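Long-range contacts in GMP reductase (Trypanosoma brucei brucei, PDB 6JIG), which probably catalyses the irreversible NADPH-dependent deamination of GMP to IMP, helping to balance guanine and adenine nucleotides, under allosteric control through its CBS domains: residues D17-P22 and I360-G365; V127-V132 and L142-R147. The protein carries 1 engineered substitution. All blocks are in the same frame, centred on the assembly; numbering follows the deposited sequence.

Interaction 1 of 2, residues D17-P22 and I360-G365; sequences DVLIIP and ISKAIG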
ATOM      1  N   ASP A  17       9.849  -3.612  27.617  1.00 30.27           N
ATOM      2  CA  ASP A  17       8.960  -4.225  28.597  1.00 32.00           C
ATOM      3  C   ASP A  17       8.749  -3.377  29.849  1.00 32.18           C
ATOM      4  O   ASP A  17       7.878  -3.709  30.655  1.00 29.89           O
ATOM      5  CB  ASP A  17       9.488  -5.596  29.040  1.00 30.74           C
ATOM      6  CG  ASP A  17       9.312  -6.682  27.967  1.00 34.82           C
ATOM      7  OD1 ASP A  17       8.178  -6.857  27.468  1.00 34.49           O
ATOM      8  OD2 ASP A  17      10.310  -7.360  27.625  1.00 31.77           O
ATOM      9  N   VAL A  18       9.535  -2.322  30.072  1.00 31.83           N
ATOM     10  CA  VAL A  18       9.473  -1.623  31.351  1.00 32.36           C
ATOM     11  C   VAL A  18       9.459  -0.110  31.151  1.00 31.70           C
ATOM     12  O   VAL A  18       9.821   0.415  30.095  1.00 32.25           O
ATOM     13  CB  VAL A  18      10.642  -2.026  32.293  1.00 32.80           C
ATOM     14  CG1 VAL A  18      10.591  -3.529  32.597  1.00 32.77           C
ATOM     15  CG2 VAL A  18      11.992  -1.668  31.675  1.00 30.55           C
ATOM     16  N   LEU A  19       8.996   0.582  32.186  1.00 29.30           N
ATOM     17  CA  LEU A  19       9.187   2.023  32.330  1.00 30.92           C
ATOM     18  C   LEU A  19       9.863   2.295  33.656  1.00 30.18           C
ATOM     19  O   LEU A  19       9.744   1.501  34.588  1.00 31.10           O
ATOM     20  CB  LEU A  19       7.855   2.777  32.294  1.00 31.61           C
ATOM     21  CG  LEU A  19       7.053   2.623  31.016  1.00 32.23           C
ATOM     22  CD1 LEU A  19       5.654   3.173  31.285  1.00 35.23           C
ATOM     23  CD2 LEU A  19       7.728   3.381  29.879  1.00 34.67           C
ATOM     24  N   ILE A  20      10.576   3.422  33.732  1.00 31.55           N
ATOM     25  CA  ILE A  20      11.138   3.907  34.990  1.00 32.30           C
ATOM     26  C   ILE A  20      10.029   4.567  35.806  1.00 31.05           C
ATOM     27  O   ILE A  20       9.337   5.461  35.320  1.00 30.40           O
ATOM     28  CB  ILE A  20      12.282   4.890  34.731  1.00 30.95           C
ATOM     29  CG1 ILE A  20      13.440   4.166  34.033  1.00 30.23           C
ATOM     30  CG2 ILE A  20      12.737   5.565  36.043  1.00 32.62           C
ATOM     31  CD1 ILE A  20      14.444   5.148  33.387  1.00 30.42           C
ATOM     32  N   ILE A  21       9.840   4.104  37.030  1.00 31.46           N
ATOM     33  CA  ILE A  21       8.790   4.663  37.884  1.00 29.64           C
ATOM     34  C   ILE A  21       9.258   6.019  38.395  1.00 33.42           C
ATOM     35  O   ILE A  21      10.362   6.104  38.963  1.00 34.18           O
ATOM     36  CB  ILE A  21       8.494   3.728  39.060  1.00 31.39           C
ATOM     37  CG1 ILE A  21       7.955   2.375  38.588  1.00 30.81           C
ATOM     38  CG2 ILE A  21       7.471   4.378  40.000  1.00 32.95           C
ATOM     39  CD1 ILE A  21       7.979   1.323  39.696  1.00 32.14           C
ATOM     40  N   PRO A  22       8.477   7.085  38.234  1.00 31.98           N
ATOM     41  CA  PRO A  22       8.906   8.386  38.763  1.00 33.78           C
ATOM     42  C   PRO A  22       9.082   8.323  40.276  1.00 34.48           C
ATOM     43  O   PRO A  22       8.310   7.676  40.981  1.00 31.68           O
ATOM     44  CB  PRO A  22       7.769   9.331  38.357  1.00 36.43           C
ATOM     45  CG  PRO A  22       7.107   8.646  37.179  1.00 36.85           C
ATOM     46  CD  PRO A  22       7.204   7.174  37.496  1.00 32.51           C
ATOM     47  N   ILE A 360      18.417   4.352  27.012  1.00 32.61           N
ATOM     48  CA  ILE A 360      19.665   4.600  27.730  1.00 32.22           C
ATOM     49  C   ILE A 360      19.398   4.802  29.217  1.00 30.84           C
ATOM     50  O   ILE A 360      20.103   4.244  30.071  1.00 30.67           O
ATOM     51  CB  ILE A 360      20.397   5.804  27.107  1.00 32.65           C
ATOM     52  CG1 ILE A 360      20.794   5.478  25.664  1.00 34.40           C
ATOM     53  CG2 ILE A 360      21.626   6.176  27.959  1.00 31.64           C
ATOM     54  CD1 ILE A 360      21.469   6.645  24.922  1.00 37.42           C
ATOM     55  N   SER A 361      18.374   5.601  29.559  1.00 30.99           N
ATOM     56  CA  SER A 361      18.007   5.744  30.968  1.00 30.53           C
ATOM     57  C   SER A 361      17.692   4.392  31.596  1.00 31.95           C
ATOM     58  O   SER A 361      18.078   4.125  32.740  1.00 30.63           O
ATOM     59  CB  SER A 361      16.806   6.681  31.135  1.00 29.87           C
ATOM     60  OG  SER A 361      16.994   7.943  30.500  1.00 34.88           O
ATOM     61  N   LYS A 362      16.966   3.533  30.878  1.00 30.06           N
ATOM     62  CA  LYS A 362      16.640   2.230  31.443  1.00 29.53           C
ATOM     63  C   LYS A 362      17.892   1.385  31.641  1.00 32.32           C
ATOM     64  O   LYS A 362      18.026   0.692  32.655  1.00 30.38           O
ATOM     65  CB  LYS A 362      15.643   1.494  30.537  1.00 29.03           C
ATOM     66  CG  LYS A 362      14.316   2.241  30.370  1.00 27.92           C
ATOM     67  CD  LYS A 362      13.373   1.522  29.357  1.00 28.35           C
ATOM     68  CE  LYS A 362      12.225   2.438  28.943  1.00 31.29           C
ATOM     69  NZ  LYS A 362      11.264   1.713  28.025  1.00 32.75           N
ATOM     70  N   ALA A 363      18.801   1.402  30.666  1.00 31.22           N
ATOM     71  CA  ALA A 363      20.015   0.599  30.784  1.00 30.87           C
ATOM     72  C   ALA A 363      20.839   1.023  32.000  1.00 30.49           C
ATOM     73  O   ALA A 363      21.291   0.181  32.784  1.00 31.82           O
ATOM     74  CB  ALA A 363      20.835   0.714  29.500  1.00 30.06           C
ATOM     75  N   ILE A 364      21.032   2.333  32.175  1.00 30.73           N
ATOM     76  CA  ILE A 364      21.752   2.839  33.348  1.00 31.09           C
ATOM     77  C   ILE A 364      20.990   2.503  34.626  1.00 31.10           C
ATOM     78  O   ILE A 364      21.576   2.062  35.622  1.00 31.50           O
ATOM     79  CB  ILE A 364      21.986   4.362  33.232  1.00 33.96           C
ATOM     80  CG1 ILE A 364      22.721   4.720  31.941  1.00 33.80           C
ATOM     81  CG2 ILE A 364      22.746   4.872  34.446  1.00 34.12           C
ATOM     82  CD1 ILE A 364      24.089   4.058  31.799  1.00 35.29           C
ATOM     83  N   GLY A 365      19.667   2.713  34.624  1.00 33.05           N
ATOM     84  CA  GLY A 365      18.857   2.312  35.767  1.00 32.54           C
ATOM     85  C   GLY A 365      18.938   0.835  36.104  1.00 35.24           C
ATOM     86  O   GLY A 365      18.825   0.454  37.276  1.00 34.41           O
TER
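In the TIM-barrel domain, helix 357-365 is the helix of the beta-alpha-beta crossover between barrel strands 348-351 and 370-373, and here Lys-362 and Ser-361 on that helix meet Val-18 and Ile-20 of the short strand 18-20. The two segments are nearly perpendicular, at 83°, with their axes 8.9 Å apart. The gap is bridged by side chains, one of which ends on a backbone carbonyl. Lys-362 does most of the work: its chain is extended beyond CG and carries the ammonium group to the strand, where NZ donates a 2.8 Å hydrogen bond to Val-18 O. The nitrogen lies almost in line with the carbonyl, at a C=O...N angle of 166°. Because NZ also bonds to Tyr-15 O, two backbone carbonyls grip this buried amine, whose charge they would help to stabilise. On its way the lysine runs alongside Val-18 in the reverse direction, bringing Lys-362 CD within 4.2 Å of Val-18 CG2. Ile-20 makes the second contact with its tip. Its CG1 is anti to the carbonyl carbon (chi1 -65°) with the chain extended beyond it, placing Ile-20 CD1 3.6 Å from Ser-361 CB. Ile-20 CD1 is also 4.2 Å from Lys-362 CG, at the root of the lysine, while Val-18 CG2 lies beside the middle of the chain. Strand 472-475 pairs antiparallel with strand 18-20, and its Phe-472 packs on both Val-18 and Ile-20. Helices 440-457 and 463-469 close in through Leu-451 on Ser-361 and Met-466 on Ile-20, and Ala-324 of a second subunit packs against Ile-20.

Interaction 2 of 2, residues V127-V132 and L142-R147; sequences VGCLLV and LGIITR. With 5GP (guanosine-5'-monophosphate), chain C.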
ATOM      1  N   VAL A 127      47.435  19.615   9.083  1.00 45.87           N
ATOM      2  CA  VAL A 127      48.001  20.399  10.172  1.00 44.82           C
ATOM      3  C   VAL A 127      48.055  21.859   9.737  1.00 48.37           C
ATOM      4  O   VAL A 127      47.970  22.183   8.552  1.00 50.92           O
ATOM      5  CB  VAL A 127      49.399  19.892  10.600  1.00 45.87           C
ATOM      6  CG1 VAL A 127      49.323  18.427  11.054  1.00 43.75           C
ATOM      7  CG2 VAL A 127      50.397  20.035   9.460  1.00 45.31           C
ATOM      8  N   GLY A 128      48.172  22.752  10.718  1.00 51.37           N
ATOM      9  CA  GLY A 128      48.045  24.168  10.430  1.00 52.83           C
ATOM     10  C   GLY A 128      49.361  24.894  10.254  1.00 53.94           C
ATOM     11  O   GLY A 128      49.404  26.007   9.728  1.00 53.21           O
ATOM     12  N   CYS A 129      50.449  24.273  10.675  1.00 48.19           N
ATOM     13  CA  CYS A 129      51.737  24.903  10.506  1.00 47.34           C
ATOM     14  C   CYS A 129      52.784  23.820  10.315  1.00 45.30           C
ATOM     15  O   CYS A 129      52.576  22.653  10.658  1.00 47.68           O
ATOM     16  CB  CYS A 129      52.039  25.840  11.692  1.00 47.01           C
ATOM     17  SG  CYS A 129      52.808  25.067  13.106  1.00 51.18           S
ATOM     18  N   LEU A 130      53.885  24.202   9.681  1.00 45.30           N
ATOM     19  CA  LEU A 130      55.065  23.364   9.566  1.00 44.80           C
ATOM     20  C   LEU A 130      56.239  24.141  10.136  1.00 47.36           C
ATOM     21  O   LEU A 130      56.402  25.329   9.843  1.00 47.10           O
ATOM     22  CB  LEU A 130      55.363  22.982   8.105  1.00 44.84           C
ATOM     23  CG  LEU A 130      54.248  22.385   7.242  1.00 48.22           C
ATOM     24  CD1 LEU A 130      54.706  22.291   5.783  1.00 47.80           C
ATOM     25  CD2 LEU A 130      53.829  21.011   7.766  1.00 44.25           C
ATOM     26  N   LEU A 131      57.046  23.484  10.963  1.00 46.22           N
ATOM     27  CA  LEU A 131      58.250  24.113  11.487  1.00 47.00           C
ATOM     28  C   LEU A 131      59.372  23.940  10.472  1.00 47.25           C
ATOM     29  O   LEU A 131      59.585  22.842   9.952  1.00 45.72           O
ATOM     30  CB  LEU A 131      58.622  23.523  12.848  1.00 44.36           C
ATOM     31  CG  LEU A 131      57.436  23.841  13.772  1.00 50.17           C
ATOM     32  CD1 LEU A 131      57.132  22.734  14.773  1.00 47.93           C
ATOM     33  CD2 LEU A 131      57.591  25.201  14.452  1.00 48.24           C
ATOM     34  N   VAL A 132      60.056  25.034  10.163  1.00 47.99           N
ATOM     35  CA  VAL A 132      61.150  25.011   9.200  1.00 50.36           C
ATOM     36  C   VAL A 132      62.430  24.671   9.949  1.00 48.19           C
ATOM     37  O   VAL A 132      62.792  25.352  10.912  1.00 51.50           O
ATOM     38  CB  VAL A 132      61.275  26.355   8.466  1.00 49.76           C
ATOM     39  CG1 VAL A 132      62.339  26.267   7.381  1.00 51.41           C
ATOM     40  CG2 VAL A 132      59.933  26.745   7.873  1.00 49.14           C
ATOM     41  N   LEU A 142      64.598  26.765  12.274  1.00 52.45           N
ATOM     42  CA  LEU A 142      64.904  27.983  11.532  1.00 53.33           C
ATOM     43  C   LEU A 142      63.736  28.951  11.458  1.00 54.64           C
ATOM     44  O   LEU A 142      63.954  30.154  11.268  1.00 52.45           O
ATOM     45  CB  LEU A 142      65.348  27.646  10.105  1.00 51.51           C
ATOM     46  CG  LEU A 142      66.375  26.523   9.975  1.00 54.15           C
ATOM     47  CD1 LEU A 142      66.693  26.235   8.513  1.00 53.53           C
ATOM     48  CD2 LEU A 142      67.646  26.837  10.760  1.00 57.46           C
ATOM     49  N   GLY A 143      62.510  28.462  11.593  1.00 50.97           N
ATOM     50  CA  GLY A 143      61.358  29.331  11.499  1.00 50.42           C
ATOM     51  C   GLY A 143      60.089  28.510  11.395  1.00 50.13           C
ATOM     52  O   GLY A 143      60.083  27.308  11.662  1.00 47.01           O
ATOM     53  N   ILE A 144      59.022  29.178  10.978  1.00 48.23           N
ATOM     54  CA  ILE A 144      57.703  28.563  10.954  1.00 46.99           C
ATOM     55  C   ILE A 144      56.940  29.079   9.744  1.00 50.98           C
ATOM     56  O   ILE A 144      57.062  30.251   9.367  1.00 51.62           O
ATOM     57  CB  ILE A 144      56.945  28.842  12.272  1.00 45.66           C
ATOM     58  CG1 ILE A 144      55.672  27.994  12.364  1.00 46.68           C
ATOM     59  CG2 ILE A 144      56.639  30.325  12.427  1.00 47.12           C
ATOM     60  CD1 ILE A 144      54.950  28.147  13.675  1.00 45.01           C
ATOM     61  N   ILE A 145      56.155  28.201   9.125  1.00 48.25           N
ATOM     62  CA  ILE A 145      55.336  28.571   7.980  1.00 50.33           C
ATOM     63  C   ILE A 145      53.927  28.017   8.173  1.00 50.52           C
ATOM     64  O   ILE A 145      53.746  26.866   8.587  1.00 48.73           O
ATOM     65  CB  ILE A 145      55.973  28.087   6.655  1.00 50.62           C
ATOM     66  CG1 ILE A 145      55.292  28.735   5.446  1.00 51.57           C
ATOM     67  CG2 ILE A 145      55.989  26.572   6.570  1.00 48.92           C
ATOM     68  CD1 ILE A 145      56.188  28.805   4.228  1.00 53.26           C
ATOM     69  N   THR A 146      52.933  28.852   7.883  1.00 48.35           N
ATOM     70  CA  THR A 146      51.523  28.572   8.116  1.00 48.67           C
ATOM     71  C   THR A 146      50.749  28.655   6.808  1.00 50.29           C
ATOM     72  O   THR A 146      51.252  29.152   5.795  1.00 50.67           O
ATOM     73  CB  THR A 146      50.938  29.566   9.123  1.00 51.23           C
ATOM     74  OG1 THR A 146      50.897  30.865   8.517  1.00 51.17           O
ATOM     75  CG2 THR A 146      51.810  29.631  10.368  1.00 50.52           C
ATOM     76  N   ARG A 147      49.505  28.158   6.836  1.00 51.52           N
ATOM     77  CA  ARG A 147      48.637  28.286   5.666  1.00 54.83           C
ATOM     78  C   ARG A 147      48.467  29.747   5.280  1.00 53.48           C
ATOM     79  O   ARG A 147      48.418  30.084   4.091  1.00 54.35           O
ATOM     80  CB  ARG A 147      47.262  27.658   5.931  1.00 54.66           C
ATOM     81  CG  ARG A 147      47.201  26.159   5.740  1.00 55.53           C
ATOM     82  CD  ARG A 147      45.772  25.633   5.853  1.00 58.24           C
ATOM     83  NE  ARG A 147      45.694  24.214   5.499  1.00 61.18           N
ATOM     84  CZ  ARG A 147      45.983  23.225   6.339  1.00 58.55           C
ATOM     85  NH1 ARG A 147      46.368  23.513   7.577  1.00 60.65           N
ATOM     86  NH2 ARG A 147      45.891  21.956   5.952  1.00 55.07           N
TER
HETATM   87  P   5GP C 602      45.759  24.414  13.441  1.00 71.80           P
HETATM   88  O1P 5GP C 602      45.510  25.672  14.240  1.00 64.00           O
HETATM   89  O2P 5GP C 602      47.218  24.027  13.311  1.00 55.04           O
HETATM   90  O3P 5GP C 602      44.844  24.162  12.258  1.00 66.18           O
HETATM   91  O5' 5GP C 602      45.343  23.248  14.427  1.00 57.91           O
HETATM   92  C5' 5GP C 602      46.346  22.350  14.841  1.00 49.09           C
HETATM   93  C4' 5GP C 602      45.762  21.084  15.380  1.00 45.59           C
HETATM   94  O4' 5GP C 602      46.451  19.974  14.729  1.00 41.27           O
HETATM   95  C3' 5GP C 602      46.010  20.933  16.878  1.00 44.94           C
HETATM   96  O3' 5GP C 602      44.923  20.256  17.510  1.00 40.68           O
HETATM   97  C2' 5GP C 602      47.283  20.094  16.914  1.00 41.24           C
HETATM   98  O2' 5GP C 602      47.514  19.382  18.109  1.00 41.83           O
HETATM   99  C1' 5GP C 602      47.081  19.176  15.708  1.00 42.80           C
HETATM  100  N9  5GP C 602      48.347  18.664  15.188  1.00 41.02           N
HETATM  101  C8  5GP C 602      48.725  17.378  15.255  1.00 40.99           C
HETATM  102  N7  5GP C 602      49.965  17.251  14.750  1.00 41.40           N
HETATM  103  C5  5GP C 602      50.388  18.487  14.387  1.00 42.18           C
HETATM  104  C6  5GP C 602      51.568  18.951  13.823  1.00 41.58           C
HETATM  105  O6  5GP C 602      52.490  18.151  13.561  1.00 43.30           O
HETATM  106  N1  5GP C 602      51.705  20.257  13.566  1.00 41.70           N
HETATM  107  C2  5GP C 602      50.719  21.126  13.837  1.00 43.30           C
HETATM  108  N2  5GP C 602      50.918  22.440  13.555  1.00 43.02           N
HETATM  109  N3  5GP C 602      49.539  20.702  14.386  1.00 43.20           N
HETATM  110  C4  5GP C 602      49.363  19.383  14.670  1.00 42.29           C
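A classic beta bulge breaks the regular pairing of this hairpin: Leu-142 and Gly-143 both face Val-132, whose O accepts two backbone bonds, 2.7 Å from Leu-142 N and 3.2 Å from Gly-143 N. In the return bond Val-132 N stands above the carbonyl plane of Gly-143, 44° out of it, and not on a lone pair. Beyond the bulge the antiparallel ladder is regular, and Leu-130 and Ile-145 form a hydrogen-bonded pair whose two bonds are nearly straight. On the face carrying Cys-129, Leu-131 and Ile-144, with CG1 anti to the backbone N (chi1 -170°), Ile-144 reaches diagonally across to the partner strand, where its CD1 lies 3.8 Å from Cys-129 SG while Leu-131 CD2 packs beside it. The loop residues leading into strand 129-133, with Cys-129 itself, border a GMP site in the CBS domain. Val-127 CG1 lies over one face of the base, 3.5 Å from C5, Gly-128 CA is 3.0 Å from phosphate oxygen O2P, and Cys-129 O takes a weak 3.3 Å hydrogen bond from the guanine N2. Strand 104-105 runs parallel to strand 129-133 on its outer edge, strand 164-165 flanks strand 141-146, helix 159-162 covers Val-132 and Ile-145, and strand 203-208 packs against Cys-129 and Leu-131.

Overall arrangement
Near the N terminus, after helix 4-7 and strand 11-12, comes strand 18-20, which waits for helix 357-365 some 340 residues later. Within that long loop the chain builds most of the barrel strands and also leaves the barrel for the CBS domains. There interaction 2 closes a short hairpin, with only nine residues between its segments, so it is nested wholly inside the loop closed by interaction 1. The two contacts lie on opposite sides of the chain's centre, with their own centres 52 Å apart, and do not touch. Interaction 1 fastens strand 18-20 to the outside of the catalytic barrel, while 127-132 with 142-147 forms the middle of a regulatory-domain sheet.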